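Long-range contacts in RmpA (Streptococcus mutans, PDB 3BJV), which probably serves as the enzyme IIA component of a phosphoenolpyruvate-dependent sugar phosphotransferase system, relaying phosphoryl groups during ascorbate uptake: residues A4-E9 with D78-V83; P41-A46 with A73-D78. All coordinates share one frame; numbering follows the deposited sequence.

Overall arrangement
Both contacts use one continuous run of chain, residues 73-83, and share D78 as the residue where their segments overlap. Contact 1 packs helix 3-10 on strand 79-85, its centre about 9 Å from the centre of the chain, and every residue that touches is buried. Contact 2, its centre about 14 Å from the centre of the chain, docks the first turn of helix 42-54 on the loop leading into that strand, and is partly open to solvent. The two centres lie about 15 Å apart, and contact 2 is nested within the loop that contact 1 closes. Contact 2 borders the probable phosphotransfer site, since Y43 touches H68, whereas contact 1 is core packing of helix on sheet.

Contact 1: A4-E9 with D78-V83; sequences AQAFKE and DAFSLV
F7 and A6 of helix 3-10 pack on F80 and L82 of strand 79-85, a helix-on-sheet layer contact of the alpha/beta three-layer sandwich. F7 has the most surface buried. Its CB does not aim at the strand, but with CG beside the backbone N and anti to the carbonyl carbon (chi1 -74°) the ring swings in toward it. The CE1-CZ end of the ring lies across the F80 and L82 side chains at a slant. F7 CE1 sits 3.8 Å from F80 CB. The same F7 CE1 is 3.7 Å from the carbonyl carbon of S81, while F7 CZ reaches L82 CB at 3.7 Å. A phenylalanine suits this place because one flat, apolar group can span three successive strand residues, and L142 and V145 of helix 138-147 touch it as well.

A6, one residue earlier, points toward the strand. Its CA lies 5.4 Å from the CA of A79, a close approach of helix to strand that the single methyl of alanine permits. F80 and L82 both turn toward the helix, as alternate residues of a strand do, whereas S81 between them points away and places OG in a hydrogen bond with S29 O. The polar side chain is thus satisfied away from helix 3-10, and the side chains turned to that helix, F80 and L82, are apolar.

L82 adds CD1, 3.8 Å from F7 CZ, and is itself touched by L122 and V141. The F80 ring also packs on A115 and I119 of helix 108-123, so helices 3-10 and 108-123 share one aromatic side chain. A6 meets that ring at its edge and in its plane, with A6 CB 3.6 Å from F80 CD1.

Contact 2: P41-A46 with A73-D78; sequences PEYYNA and AGVQRD
A73 meets the first turn of helix 42-54 through both its methyl and its carbonyl. A73 CB rests 3.7 Å from A46 CB, two small side chains that let loop and helix come close. The carbonyl oxygen points in among E42 and Y43: A73 O is 3.3 Å from E42 CG. It also lies at the edge of the Y43 ring, in its plane, with A73 O 3.5 Å from Y43 CD1. A CA-H...O contact from Y43 CA to the same oxygen adds a weak polar element, with an angle of 128° at the hydrogen.

G74 follows with positive phi (106°), a backbone shape that glycine adopts readily. Its lack of a side chain also matters sterically, since the E42 chain passes just where a CB would stand. E42 CG lies between its backbone N and carbonyl carbon (chi1 62°), and the extended chain beyond brings E42 OE2 to 3.8 Å from G74 CA. The carboxylate therefore lies over the loop backbone on the solvent-exposed side of the contact, where a charged glutamate is at home. G74 is further tied by backbone hydrogen bonding to K40, just ahead of the helix.

V75 comes next and lies against the Y43 ring. The two side chains run alongside each other, pointing the same way, with V75 CG2 3.4 Å from Y43 CE1. The branched valine also touches T106. Beyond the ring, Y43 OH is gripped twice, by L103 O and by A69 N, so the buried hydroxyl is satisfied, and the two bonds help hold the end of the ring in place.

Y43 also touches H68 of the Pro-His sequence, probably the phosphoryl-accepting histidine as in other EIIA type 2 proteins; the packed helix start and loop are consistent with a second shell around that site.

Contact 1: A4-E9 with D78-V83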
loop_
_atom_site.group_PDB
_atom_site.type_symbol
_atom_site.label_atom_id
_atom_site.label_comp_id
_atom_site.label_asym_id
_atom_site.label_seq_id
_atom_site.Cartn_x
_atom_site.Cartn_y
_atom_site.Cartn_z
ATOM N N ALA A 4 -8.367 1.088 15.539
ATOM C CA ALA A 4 -9.355 1.066 16.635
ATOM C C ALA A 4 -9.749 2.442 17.213
ATOM O O ALA A 4 -10.943 2.812 17.378
ATOM C CB ALA A 4 -8.870 0.169 17.727
ATOM N N GLN A 5 -8.726 3.205 17.516
ATOM C CA GLN A 5 -8.898 4.499 18.085
ATOM C C GLN A 5 -9.511 5.473 17.094
ATOM O O GLN A 5 -10.362 6.256 17.486
ATOM C CB GLN A 5 -7.569 4.950 18.664
ATOM C CG GLN A 5 -7.255 6.392 18.505
ATOM C CD GLN A 5 -7.342 7.152 19.804
ATOM O OE1 GLN A 5 -6.305 7.568 20.380
ATOM N NE2 GLN A 5 -8.587 7.356 20.288
ATOM N N ALA A 6 -9.112 5.423 15.811
ATOM C CA ALA A 6 -9.798 6.190 14.759
ATOM C C ALA A 6 -11.296 5.846 14.685
ATOM O O ALA A 6 -12.171 6.733 14.669
ATOM C CB ALA A 6 -9.128 5.953 13.401
ATOM N N PHE A 7 -11.589 4.555 14.624
ATOM C CA PHE A 7 -12.967 4.094 14.598
ATOM C C PHE A 7 -13.767 4.629 15.779
ATOM O O PHE A 7 -14.838 5.087 15.575
ATOM C CB PHE A 7 -13.045 2.571 14.631
ATOM C CG PHE A 7 -12.676 1.908 13.353
ATOM C CD1 PHE A 7 -12.738 2.594 12.134
ATOM C CD2 PHE A 7 -12.309 0.558 13.357
ATOM C CE1 PHE A 7 -12.423 1.978 10.968
ATOM C CE2 PHE A 7 -11.996 -0.104 12.158
ATOM C CZ PHE A 7 -12.046 0.621 10.948
ATOM N N LYS A 8 -13.250 4.505 17.004
ATOM C CA LYS A 8 -13.944 4.987 18.194
ATOM C C LYS A 8 -14.128 6.492 18.201
ATOM O O LYS A 8 -15.236 6.973 18.380
ATOM C CB LYS A 8 -13.173 4.633 19.461
ATOM C CG LYS A 8 -12.872 3.189 19.663
ATOM C CD LYS A 8 -12.538 2.989 21.147
ATOM C CE LYS A 8 -11.407 1.982 21.407
ATOM N NZ LYS A 8 -11.055 1.940 22.875
ATOM N N GLU A 9 -13.034 7.230 18.019
ATOM C CA GLU A 9 -13.067 8.685 18.048
ATOM C C GLU A 9 -13.976 9.224 16.953
ATOM O O GLU A 9 -14.650 10.241 17.167
ATOM C CB GLU A 9 -11.684 9.272 17.797
ATOM C CG GLU A 9 -10.769 9.511 18.949
ATOM C CD GLU A 9 -9.354 9.997 18.449
ATOM O OE1 GLU A 9 -9.176 10.359 17.214
ATOM O OE2 GLU A 9 -8.417 9.992 19.307
ATOM N N ASP A 78 -5.812 12.569 10.133
ATOM C CA ASP A 78 -5.729 11.125 9.784
ATOM C C ASP A 78 -6.937 10.378 10.384
ATOM O O ASP A 78 -7.268 10.580 11.521
ATOM C CB ASP A 78 -4.423 10.514 10.306
ATOM C CG ASP A 78 -3.235 11.005 9.574
ATOM O OD1 ASP A 78 -3.133 10.847 8.321
ATOM O OD2 ASP A 78 -2.384 11.590 10.247
ATOM N N ALA A 79 -7.631 9.573 9.607
ATOM C CA ALA A 79 -8.834 8.881 10.148
ATOM C C ALA A 79 -9.226 7.821 9.196
ATOM O O ALA A 79 -8.754 7.830 8.050
ATOM C CB ALA A 79 -9.996 9.861 10.365
ATOM N N PHE A 80 -10.072 6.919 9.683
ATOM C CA PHE A 80 -10.606 5.815 8.934
ATOM C C PHE A 80 -12.086 5.684 9.239
ATOM O O PHE A 80 -12.507 6.046 10.317
ATOM C CB PHE A 80 -9.979 4.492 9.388
ATOM C CG PHE A 80 -8.497 4.412 9.260
ATOM C CD1 PHE A 80 -7.669 4.726 10.341
ATOM C CD2 PHE A 80 -7.908 3.935 8.082
ATOM C CE1 PHE A 80 -6.286 4.618 10.232
ATOM C CE2 PHE A 80 -6.490 3.790 7.975
ATOM C CZ PHE A 80 -5.705 4.114 9.045
ATOM N N SER A 81 -12.853 5.118 8.295
ATOM C CA SER A 81 -14.160 4.575 8.600
ATOM C C SER A 81 -14.315 3.134 8.037
ATOM O O SER A 81 -13.514 2.657 7.275
ATOM C CB SER A 81 -15.242 5.464 8.028
ATOM O OG SER A 81 -15.274 5.284 6.628
ATOM N N LEU A 82 -15.349 2.439 8.463
ATOM C CA LEU A 82 -15.643 1.138 7.970
ATOM C C LEU A 82 -17.154 1.035 7.847
ATOM O O LEU A 82 -17.910 1.291 8.818
ATOM C CB LEU A 82 -15.085 0.067 8.896
ATOM C CG LEU A 82 -15.069 -1.353 8.319
ATOM C CD1 LEU A 82 -13.902 -2.046 8.926
ATOM C CD2 LEU A 82 -16.367 -2.105 8.633
ATOM N N VAL A 83 -17.574 0.664 6.639
ATOM C CA VAL A 83 -18.969 0.517 6.281
ATOM C C VAL A 83 -19.088 -0.889 5.653
ATOM O O VAL A 83 -18.233 -1.263 4.838
ATOM C CB VAL A 83 -19.362 1.603 5.241
ATOM C CG1 VAL A 83 -20.573 1.159 4.377
ATOM C CG2 VAL A 83 -19.629 2.989 5.909
#

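Contact 2: P41-A46 with A73-D78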
loop_
_atom_site.group_PDB
_atom_site.type_symbol
_atom_site.label_atom_id
_atom_site.label_comp_id
_atom_site.label_asym_id
_atom_site.label_seq_id
_atom_site.Cartn_x
_atom_site.Cartn_y
_atom_site.Cartn_z
ATOM N N PRO A 41 -15.947 18.606 3.495
ATOM C CA PRO A 41 -16.981 18.100 2.589
ATOM C C PRO A 41 -16.515 17.770 1.149
ATOM O O PRO A 41 -17.057 16.856 0.556
ATOM C CB PRO A 41 -18.008 19.251 2.567
ATOM C CG PRO A 41 -17.850 19.893 3.870
ATOM C CD PRO A 41 -16.393 19.825 4.199
ATOM N N GLU A 42 -15.535 18.504 0.617
ATOM C CA GLU A 42 -15.068 18.369 -0.729
ATOM C C GLU A 42 -14.390 17.051 -0.962
ATOM O O GLU A 42 -14.212 16.688 -2.099
ATOM C CB GLU A 42 -14.022 19.460 -1.049
ATOM C CG GLU A 42 -12.750 19.384 -0.182
ATOM C CD GLU A 42 -11.790 20.559 -0.379
ATOM O OE1 GLU A 42 -11.378 20.834 -1.549
ATOM O OE2 GLU A 42 -11.456 21.224 0.654
ATOM N N TYR A 43 -13.962 16.382 0.102
ATOM C CA TYR A 43 -13.257 15.094 0.030
ATOM C C TYR A 43 -14.067 14.048 -0.716
ATOM O O TYR A 43 -13.548 13.308 -1.514
ATOM C CB TYR A 43 -12.924 14.558 1.443
ATOM C CG TYR A 43 -11.837 13.484 1.470
ATOM C CD1 TYR A 43 -10.539 13.743 0.997
ATOM C CD2 TYR A 43 -12.109 12.209 1.951
ATOM C CE1 TYR A 43 -9.550 12.749 1.016
ATOM C CE2 TYR A 43 -11.135 11.235 1.998
ATOM C CZ TYR A 43 -9.871 11.502 1.521
ATOM O OH TYR A 43 -8.931 10.517 1.593
ATOM N N TYR A 44 -15.353 14.055 -0.457
ATOM C CA TYR A 44 -16.345 13.291 -1.155
ATOM C C TYR A 44 -16.378 13.532 -2.665
ATOM O O TYR A 44 -16.277 12.572 -3.420
ATOM C CB TYR A 44 -17.716 13.552 -0.494
ATOM C CG TYR A 44 -18.905 13.035 -1.260
ATOM C CD1 TYR A 44 -19.067 11.682 -1.545
ATOM C CD2 TYR A 44 -19.862 13.911 -1.695
ATOM C CE1 TYR A 44 -20.182 11.232 -2.289
ATOM C CE2 TYR A 44 -20.950 13.497 -2.403
ATOM C CZ TYR A 44 -21.111 12.171 -2.708
ATOM O OH TYR A 44 -22.244 11.850 -3.417
ATOM N N ASN A 45 -16.535 14.783 -3.100
ATOM C CA ASN A 45 -16.570 15.117 -4.522
ATOM C C ASN A 45 -15.267 14.657 -5.177
ATOM O O ASN A 45 -15.277 14.137 -6.299
ATOM C CB ASN A 45 -16.796 16.649 -4.734
ATOM C CG ASN A 45 -16.746 17.068 -6.232
ATOM O OD1 ASN A 45 -15.730 17.544 -6.726
ATOM N ND2 ASN A 45 -17.840 16.876 -6.945
ATOM N N ALA A 46 -14.150 14.835 -4.469
ATOM C CA ALA A 46 -12.838 14.411 -4.995
ATOM C C ALA A 46 -12.730 12.917 -5.303
ATOM O O ALA A 46 -12.131 12.545 -6.309
ATOM C CB ALA A 46 -11.701 14.838 -4.090
ATOM N N ALA A 73 -6.993 17.440 -1.120
ATOM C CA ALA A 73 -8.450 17.483 -1.346
ATOM C C ALA A 73 -9.299 17.514 -0.032
ATOM O O ALA A 73 -10.404 17.054 -0.005
ATOM C CB ALA A 73 -8.871 16.311 -2.256
ATOM N N GLY A 74 -8.766 18.051 1.054
ATOM C CA GLY A 74 -9.581 18.344 2.236
ATOM C C GLY A 74 -9.442 17.432 3.447
ATOM O O GLY A 74 -10.362 17.394 4.291
ATOM N N VAL A 75 -8.319 16.743 3.586
ATOM C CA VAL A 75 -8.047 16.037 4.809
ATOM C C VAL A 75 -7.537 17.042 5.863
ATOM O O VAL A 75 -6.598 17.783 5.570
ATOM C CB VAL A 75 -7.024 14.862 4.603
ATOM C CG1 VAL A 75 -6.671 14.164 5.957
ATOM C CG2 VAL A 75 -7.559 13.835 3.525
ATOM N N GLN A 76 -8.185 17.064 7.046
ATOM C CA GLN A 76 -7.788 17.820 8.218
ATOM C C GLN A 76 -6.981 16.964 9.120
ATOM O O GLN A 76 -6.040 17.401 9.729
ATOM C CB GLN A 76 -8.989 18.243 9.060
ATOM C CG GLN A 76 -10.161 18.865 8.290
ATOM C CD GLN A 76 -9.997 20.328 8.111
ATOM O OE1 GLN A 76 -8.902 20.807 7.764
ATOM N NE2 GLN A 76 -11.078 21.079 8.340
ATOM N N ARG A 77 -7.396 15.726 9.270
ATOM C CA ARG A 77 -6.625 14.844 10.109
ATOM C C ARG A 77 -6.772 13.387 9.677
ATOM O O ARG A 77 -7.708 13.044 8.934
ATOM C CB ARG A 77 -7.010 15.051 11.581
ATOM C CG ARG A 77 -8.406 14.670 11.894
ATOM C CD ARG A 77 -8.615 14.809 13.379
ATOM N NE ARG A 77 -9.643 13.869 13.825
ATOM C CZ ARG A 77 -10.901 14.230 14.063
ATOM N NH1 ARG A 77 -11.265 15.534 13.905
ATOM N NH2 ARG A 77 -11.772 13.300 14.482
ATOM N N ASP A 78 -5.812 12.569 10.133
ATOM C CA ASP A 78 -5.729 11.125 9.784
ATOM C C ASP A 78 -6.937 10.378 10.384
ATOM O O ASP A 78 -7.268 10.580 11.521
ATOM C CB ASP A 78 -4.423 10.514 10.306
ATOM C CG ASP A 78 -3.235 11.005 9.574
ATOM O OD1 ASP A 78 -3.133 10.847 8.321
ATOM O OD2 ASP A 78 -2.384 11.590 10.247
#